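PDB 5ISU: Lmo0135 protein from Listeria monocytogenes EGD-e, which probably serves as the substrate-binding component of an ABC transporter, with a likely role in peptide uptake. Local coordinates for residues N398-G403 against S411-D416; N218-A223 against N230-Q235. All blocks are in the same frame, centred on the assembly; numbering follows the deposited sequence.

Each contact has one segment on the same mixed sheet, but at separate places along it. Contact 2 (218-223 with 230-235) precedes contact 1 (398-403 with 411-416) along the chain. Their centres lie about 31 Å apart and their nearest atoms about 11 Å apart, without touching. The sheet joins them: strand 231-233 pairs with 462-475, which pairs with 248-263, which in turn pairs with 395-400. Contact 1 lies about 11 Å from the centre of the chain, measured centre to centre, and contact 2 about 22 Å. Both belong to the framework of a family 5 solute-binding protein.

Contact 1 of 2, residues N398-G403 against S411-D416; sequences NGYIMG and SLYLSD
L412 packs against Y400 and M402, and Y413 bonds to Y400, so two consecutive loop residues meet strand 395-400 and the residues that follow it by different means. The apolar part centres on one methyl, L412 CD1. It comes obliquely to the Y400 ring on the CD2 side, with L412 CD1 3.5 Å from Y400 CD2, while the other methyl, L412 CD2, stands farther off at 3.9 Å from the same atom. M402 meets this methyl end to end: its chain bends at chi2 (-54°), bringing M402 SD to 3.8 Å from L412 CD1. The methyl thus touches both an aromatic ring and a thioether.

The polar part is a hydroxyl-to-hydroxyl bond. Y413 OH donates to Y400 OH across 2.8 Å, each oxygen lying at the edge of the other ring and near its plane, with the two side chains crossing at about a right angle. Y400 OH is also hydrogen-bonded to F305 O, so the buried phenol has two polar partners, which probably limit its ring's movement. The F305 ring meets that of Y413, and Y260 of strand 248-263 meets that of Y400. The arrangement is a strand-to-loop junction of the solute-binding fold, tying the loop that leads to helix 427-438 onto its mixed sheet.

Contact 2 of 2, residues N218-A223 against N230-Q235; sequences NAANLA and NLKSIQ
K232 reaches from its strand to helix 217-225, where its ammonium group meets N221 and its chain lies against A220. This is the tight side. K232 CE touches the methyl A220 CB at 3.5 Å, and K232 NZ donates to N221 OD1 over 2.9 Å. The amide and the lysine chain cross at about a right angle, and the ammonium lies off the carbonyl plane by 26°. Bends at chi3 (-65°) and chi4 (-63°) curl the end of the lysine back, so that K232 NZ also bonds to S233 O, again at 2.9 Å. Two carbonyl oxygens, one from each segment, therefore hold this nitrogen within a buried residue, and they probably ease the cost of burying its charge. I234 closes in beside the same amide, its CD1 3.7 Å from N221 OD1, while Q217 and L224 of the helix also touch K232.

The other end of the N221 amide is held more loosely. N221 ND2 makes a weak bond, 3.4 Å long, to a water, and that water accepts a firmer one from Q235 N at 3.0 Å. Here the segments are bridged by solvent instead of direct packing, next to the exposed Q235; D238 also touches N221. With A223 and I229 joined through their backbones, helix 217-225 leads through a short connection into strand 231-233 and packs on it, the strand pairing antiparallel with 462-475, in the solute-binding fold.

Contact 1 of 2, residues N398-G403 against S411-D416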
ATOM      1  N   ASN A 398       5.159  11.647   6.690  1.00 50.62           N
ATOM      2  CA  ASN A 398       5.196  10.277   6.215  1.00 50.91           C
ATOM      3  C   ASN A 398       3.908   9.924   5.487  1.00 46.64           C
ATOM      4  O   ASN A 398       3.002  10.763   5.321  1.00 41.83           O
ATOM      5  CB  ASN A 398       5.402   9.354   7.419  1.00 56.39           C
ATOM      6  CG  ASN A 398       6.302   8.169   7.112  1.00 62.45           C
ATOM      7  OD1 ASN A 398       6.422   7.705   5.963  1.00 62.43           O
ATOM      8  ND2 ASN A 398       6.966   7.686   8.145  1.00 66.77           N
ATOM      9  N   GLY A 399       3.835   8.675   5.055  1.00 45.26           N
ATOM     10  CA  GLY A 399       2.651   8.182   4.376  1.00 43.73           C
ATOM     11  C   GLY A 399       2.586   6.686   4.392  1.00 42.30           C
ATOM     12  O   GLY A 399       3.583   6.038   4.629  1.00 46.03           O
ATOM     13  N   TYR A 400       1.394   6.140   4.204  1.00 41.63           N
ATOM     14  CA  TYR A 400       1.229   4.698   4.121  1.00 41.46           C
ATOM     15  C   TYR A 400       0.027   4.243   3.322  1.00 41.62           C
ATOM     16  O   TYR A 400      -0.956   4.966   3.174  1.00 40.94           O
ATOM     17  CB  TYR A 400       1.197   4.032   5.502  1.00 42.81           C
ATOM     18  CG  TYR A 400       0.193   4.565   6.550  1.00 41.33           C
ATOM     19  CD1 TYR A 400      -1.192   4.578   6.332  1.00 40.53           C
ATOM     20  CD2 TYR A 400       0.639   4.955   7.798  1.00 42.11           C
ATOM     21  CE1 TYR A 400      -2.076   5.044   7.312  1.00 38.40           C
ATOM     22  CE2 TYR A 400      -0.235   5.405   8.776  1.00 41.42           C
ATOM     23  CZ  TYR A 400      -1.582   5.437   8.538  1.00 38.95           C
ATOM     24  OH  TYR A 400      -2.394   5.880   9.553  1.00 38.65           O
ATOM     25  N   ILE A 401       0.142   3.021   2.815  1.00 42.96           N
ATOM     26  CA  ILE A 401      -0.898   2.319   2.079  1.00 44.09           C
ATOM     27  C   ILE A 401      -0.996   0.992   2.846  1.00 47.89           C
ATOM     28  O   ILE A 401      -0.175   0.088   2.633  1.00 51.41           O
ATOM     29  CB  ILE A 401      -0.469   2.091   0.623  1.00 44.43           C
ATOM     30  CG1 ILE A 401      -0.130   3.433  -0.057  1.00 43.98           C
ATOM     31  CG2 ILE A 401      -1.551   1.343  -0.140  1.00 44.70           C
ATOM     32  CD1 ILE A 401       0.563   3.287  -1.400  1.00 43.20           C
ATOM     33  N   MET A 402      -1.992   0.856   3.727  1.00 49.20           N
ATOM     34  CA  MET A 402      -2.054  -0.316   4.620  1.00 51.09           C
ATOM     35  C   MET A 402      -2.975  -1.496   4.343  1.00 51.62           C
ATOM     36  O   MET A 402      -2.870  -2.514   5.048  1.00 56.45           O
ATOM     37  CB  MET A 402      -2.338   0.158   6.042  1.00 49.93           C
ATOM     38  CG  MET A 402      -1.244   0.989   6.638  1.00 50.25           C
ATOM     39  SD  MET A 402       0.358   0.191   6.594  1.00 55.09           S
ATOM     40  CE  MET A 402       0.123  -1.254   7.619  1.00 55.15           C
ATOM     41  N   GLY A 403      -3.862  -1.408   3.368  1.00 48.21           N
ATOM     42  CA  GLY A 403      -4.763  -2.542   3.141  1.00 47.19           C
ATOM     43  C   GLY A 403      -6.183  -2.317   3.676  1.00 45.67           C
ATOM     44  O   GLY A 403      -6.487  -1.268   4.281  1.00 42.41           O
ATOM     45  N   SER A 411       1.002  -2.119  13.769  1.00 53.57           N
ATOM     46  CA  SER A 411       2.458  -1.905  13.750  1.00 54.11           C
ATOM     47  C   SER A 411       2.872  -0.417  13.680  1.00 54.17           C
ATOM     48  O   SER A 411       4.058  -0.079  13.789  1.00 53.35           O
ATOM     49  CB  SER A 411       3.081  -2.701  12.589  1.00 56.71           C
ATOM     50  OG  SER A 411       2.529  -2.302  11.330  1.00 60.33           O
ATOM     51  N   LEU A 412       1.885   0.458  13.494  1.00 53.92           N
ATOM     52  CA  LEU A 412       2.102   1.907  13.455  1.00 53.52           C
ATOM     53  C   LEU A 412       1.597   2.589  14.724  1.00 51.95           C
ATOM     54  O   LEU A 412       1.870   3.775  14.928  1.00 51.97           O
ATOM     55  CB  LEU A 412       1.355   2.521  12.265  1.00 51.43           C
ATOM     56  CG  LEU A 412       1.801   2.124  10.861  1.00 53.17           C
ATOM     57  CD1 LEU A 412       0.621   2.117   9.904  1.00 53.25           C
ATOM     58  CD2 LEU A 412       2.910   3.037  10.369  1.00 54.03           C
ATOM     59  N   TYR A 413       0.837   1.875  15.554  1.00 51.59           N
ATOM     60  CA  TYR A 413       0.259   2.505  16.776  1.00 52.38           C
ATOM     61  C   TYR A 413       0.406   1.771  18.122  1.00 52.84           C
ATOM     62  O   TYR A 413       0.083   2.358  19.168  1.00 52.99           O
ATOM     63  CB  TYR A 413      -1.211   2.860  16.509  1.00 51.54           C
ATOM     64  CG  TYR A 413      -1.330   3.797  15.346  1.00 47.96           C
ATOM     65  CD1 TYR A 413      -0.980   5.126  15.491  1.00 49.29           C
ATOM     66  CD2 TYR A 413      -1.722   3.353  14.092  1.00 47.49           C
ATOM     67  CE1 TYR A 413      -1.035   6.011  14.435  1.00 47.73           C
ATOM     68  CE2 TYR A 413      -1.785   4.233  13.009  1.00 45.04           C
ATOM     69  CZ  TYR A 413      -1.443   5.567  13.196  1.00 46.38           C
ATOM     70  OH  TYR A 413      -1.478   6.484  12.174  1.00 41.35           O
ATOM     71  N   LEU A 414       0.864   0.514  18.114  1.00 53.25           N
ATOM     72  CA  LEU A 414       1.088  -0.213  19.395  1.00 55.63           C
ATOM     73  C   LEU A 414       2.315   0.377  20.089  1.00 55.33           C
ATOM     74  O   LEU A 414       3.239   0.844  19.423  1.00 55.53           O
ATOM     75  CB  LEU A 414       1.289  -1.727  19.184  1.00 56.37           C
ATOM     76  CG  LEU A 414       0.090  -2.568  18.717  1.00 57.46           C
ATOM     77  CD1 LEU A 414       0.541  -3.957  18.277  1.00 60.06           C
ATOM     78  CD2 LEU A 414      -0.970  -2.671  19.807  1.00 57.65           C
ATOM     79  N   SER A 415       2.325   0.349  21.417  1.00 55.67           N
ATOM     80  CA  SER A 415       3.457   0.895  22.193  1.00 58.30           C
ATOM     81  C   SER A 415       4.810   0.355  21.750  1.00 61.64           C
ATOM     82  O   SER A 415       5.764   1.117  21.613  1.00 61.43           O
ATOM     83  CB  SER A 415       3.289   0.604  23.692  1.00 59.29           C
ATOM     84  OG  SER A 415       2.137   1.230  24.213  1.00 57.55           O
ATOM     85  N   ASP A 416       4.859  -0.956  21.502  1.00 67.30           N
ATOM     86  CA  ASP A 416       6.081  -1.672  21.114  1.00 73.35           C
ATOM     87  C   ASP A 416       6.353  -1.734  19.608  1.00 70.98           C
ATOM     88  O   ASP A 416       7.383  -2.270  19.194  1.00 72.39           O
ATOM     89  CB  ASP A 416       5.974  -3.135  21.584  1.00 79.60           C
ATOM     90  CG  ASP A 416       5.575  -3.264  23.037  1.00 87.07           C
ATOM     91  OD1 ASP A 416       5.506  -2.234  23.750  1.00 95.01           O
ATOM     92  OD2 ASP A 416       5.321  -4.410  23.468  1.00 93.97           O
TER

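Contact 2 of 2, residues N218-A223 against N230-Q235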
ATOM      1  N   ASN A 218      11.533  13.722 -16.847  1.00 51.52           N
ATOM      2  CA  ASN A 218      11.495  14.569 -18.057  1.00 52.94           C
ATOM      3  C   ASN A 218      11.736  13.682 -19.283  1.00 51.09           C
ATOM      4  O   ASN A 218      10.986  13.755 -20.252  1.00 48.54           O
ATOM      5  CB  ASN A 218      12.473  15.752 -17.997  1.00 55.48           C
ATOM      6  CG  ASN A 218      11.920  16.951 -17.220  1.00 56.74           C
ATOM      7  OD1 ASN A 218      10.717  17.058 -16.981  1.00 59.73           O
ATOM      8  ND2 ASN A 218      12.791  17.875 -16.870  1.00 56.87           N
ATOM      9  N   ALA A 219      12.723  12.791 -19.182  1.00 49.40           N
ATOM     10  CA  ALA A 219      13.024  11.852 -20.247  1.00 50.00           C
ATOM     11  C   ALA A 219      11.898  10.834 -20.439  1.00 48.07           C
ATOM     12  O   ALA A 219      11.543  10.481 -21.574  1.00 49.74           O
ATOM     13  CB  ALA A 219      14.324  11.125 -19.948  1.00 51.77           C
ATOM     14  N   ALA A 220      11.341  10.352 -19.342  1.00 46.16           N
ATOM     15  CA  ALA A 220      10.281   9.348 -19.428  1.00 46.55           C
ATOM     16  C   ALA A 220       9.030   9.921 -20.092  1.00 45.57           C
ATOM     17  O   ALA A 220       8.403   9.252 -20.902  1.00 46.18           O
ATOM     18  CB  ALA A 220       9.948   8.797 -18.046  1.00 46.44           C
ATOM     19  N   ASN A 221       8.678  11.154 -19.731  1.00 46.61           N
ATOM     20  CA  ASN A 221       7.496  11.825 -20.288  1.00 47.23           C
ATOM     21  C   ASN A 221       7.687  12.134 -21.768  1.00 46.51           C
ATOM     22  O   ASN A 221       6.728  12.070 -22.547  1.00 45.76           O
ATOM     23  CB  ASN A 221       7.132  13.076 -19.480  1.00 48.63           C
ATOM     24  CG  ASN A 221       6.565  12.735 -18.094  1.00 50.21           C
ATOM     25  OD1 ASN A 221       6.097  11.614 -17.853  1.00 50.40           O
ATOM     26  ND2 ASN A 221       6.571  13.713 -17.191  1.00 51.05           N
ATOM     27  N   LEU A 222       8.920  12.445 -22.151  1.00 46.10           N
ATOM     28  CA  LEU A 222       9.224  12.654 -23.557  1.00 49.03           C
ATOM     29  C   LEU A 222       9.073  11.308 -24.328  1.00 49.40           C
ATOM     30  O   LEU A 222       8.526  11.271 -25.448  1.00 47.48           O
ATOM     31  CB  LEU A 222      10.624  13.214 -23.737  1.00 50.17           C
ATOM     32  CG  LEU A 222      10.959  13.527 -25.182  1.00 53.28           C
ATOM     33  CD1 LEU A 222       9.952  14.523 -25.750  1.00 54.83           C
ATOM     34  CD2 LEU A 222      12.387  14.037 -25.290  1.00 55.45           C
ATOM     35  N   ALA A 223       9.539  10.213 -23.716  1.00 48.13           N
ATOM     36  CA  ALA A 223       9.420   8.887 -24.340  1.00 47.32           C
ATOM     37  C   ALA A 223       7.935   8.556 -24.569  1.00 45.87           C
ATOM     38  O   ALA A 223       7.561   7.983 -25.597  1.00 47.39           O
ATOM     39  CB  ALA A 223      10.094   7.815 -23.486  1.00 46.52           C
ATOM     40  N   ASN A 230       4.026   3.620 -23.656  1.00 39.67           N
ATOM     41  CA  ASN A 230       2.576   3.721 -23.859  1.00 39.74           C
ATOM     42  C   ASN A 230       1.768   3.984 -22.585  1.00 39.53           C
ATOM     43  O   ASN A 230       0.634   4.449 -22.670  1.00 38.67           O
ATOM     44  CB  ASN A 230       2.066   2.406 -24.434  1.00 40.81           C
ATOM     45  CG  ASN A 230       2.709   2.049 -25.754  1.00 43.43           C
ATOM     46  OD1 ASN A 230       3.370   1.016 -25.864  1.00 45.88           O
ATOM     47  ND2 ASN A 230       2.553   2.916 -26.749  1.00 43.39           N
ATOM     48  N   LEU A 231       2.353   3.675 -21.425  1.00 36.10           N
ATOM     49  CA  LEU A 231       1.666   3.766 -20.142  1.00 38.57           C
ATOM     50  C   LEU A 231       2.645   3.968 -18.996  1.00 36.21           C
ATOM     51  O   LEU A 231       3.685   3.338 -18.952  1.00 37.79           O
ATOM     52  CB  LEU A 231       0.878   2.450 -19.873  1.00 40.38           C
ATOM     53  CG  LEU A 231       0.357   2.213 -18.428  1.00 41.85           C
ATOM     54  CD1 LEU A 231      -0.615   3.301 -17.998  1.00 41.65           C
ATOM     55  CD2 LEU A 231      -0.288   0.837 -18.279  1.00 41.84           C
ATOM     56  N   LYS A 232       2.313   4.869 -18.088  1.00 37.41           N
ATOM     57  CA  LYS A 232       3.152   5.121 -16.921  1.00 40.47           C
ATOM     58  C   LYS A 232       2.427   5.993 -15.918  1.00 39.07           C
ATOM     59  O   LYS A 232       1.421   6.640 -16.232  1.00 41.25           O
ATOM     60  CB  LYS A 232       4.440   5.868 -17.321  1.00 43.07           C
ATOM     61  CG  LYS A 232       4.172   7.280 -17.849  1.00 46.54           C
ATOM     62  CD  LYS A 232       5.377   7.935 -18.501  1.00 49.58           C
ATOM     63  CE  LYS A 232       6.507   8.183 -17.527  1.00 50.30           C
ATOM     64  NZ  LYS A 232       6.153   9.132 -16.436  1.00 49.80           N
ATOM     65  N   SER A 233       2.995   6.035 -14.726  1.00 40.11           N
ATOM     66  CA  SER A 233       2.554   6.910 -13.661  1.00 40.30           C
ATOM     67  C   SER A 233       3.130   8.312 -13.904  1.00 39.67           C
ATOM     68  O   SER A 233       4.253   8.457 -14.384  1.00 37.06           O
ATOM     69  CB  SER A 233       3.059   6.385 -12.330  1.00 41.80           C
ATOM     70  OG  SER A 233       2.539   5.078 -12.112  1.00 44.61           O
ATOM     71  N   ILE A 234       2.350   9.327 -13.543  1.00 40.06           N
ATOM     72  CA  ILE A 234       2.699  10.723 -13.713  1.00 43.28           C
ATOM     73  C   ILE A 234       2.645  11.426 -12.356  1.00 45.94           C
ATOM     74  O   ILE A 234       1.789  11.123 -11.538  1.00 45.08           O
ATOM     75  CB  ILE A 234       1.671  11.426 -14.649  1.00 46.23           C
ATOM     76  CG1 ILE A 234       1.511  10.671 -15.967  1.00 48.65           C
ATOM     77  CG2 ILE A 234       2.050  12.877 -14.920  1.00 51.56           C
ATOM     78  CD1 ILE A 234       2.799  10.462 -16.738  1.00 47.19           C
ATOM     79  N   GLN A 235       3.569  12.352 -12.114  1.00 48.65           N
ATOM     80  CA  GLN A 235       3.543  13.140 -10.893  1.00 51.50           C
ATOM     81  C   GLN A 235       2.553  14.281 -11.136  1.00 54.15           C
ATOM     82  O   GLN A 235       2.410  14.751 -12.279  1.00 53.64           O
ATOM     83  CB  GLN A 235       4.933  13.663 -10.555  1.00 55.49           C
ATOM     84  CG  GLN A 235       5.949  12.546 -10.408  1.00 58.17           C
ATOM     85  CD  GLN A 235       5.488  11.505  -9.408  1.00 62.85           C
ATOM     86  OE1 GLN A 235       5.156  10.376  -9.779  1.00 65.60           O
ATOM     87  NE2 GLN A 235       5.362  11.909  -8.151  1.00 67.17           N
TER
HETATM   88  O   HOH W   1       5.785  12.568 -14.076  1.00 51.29           O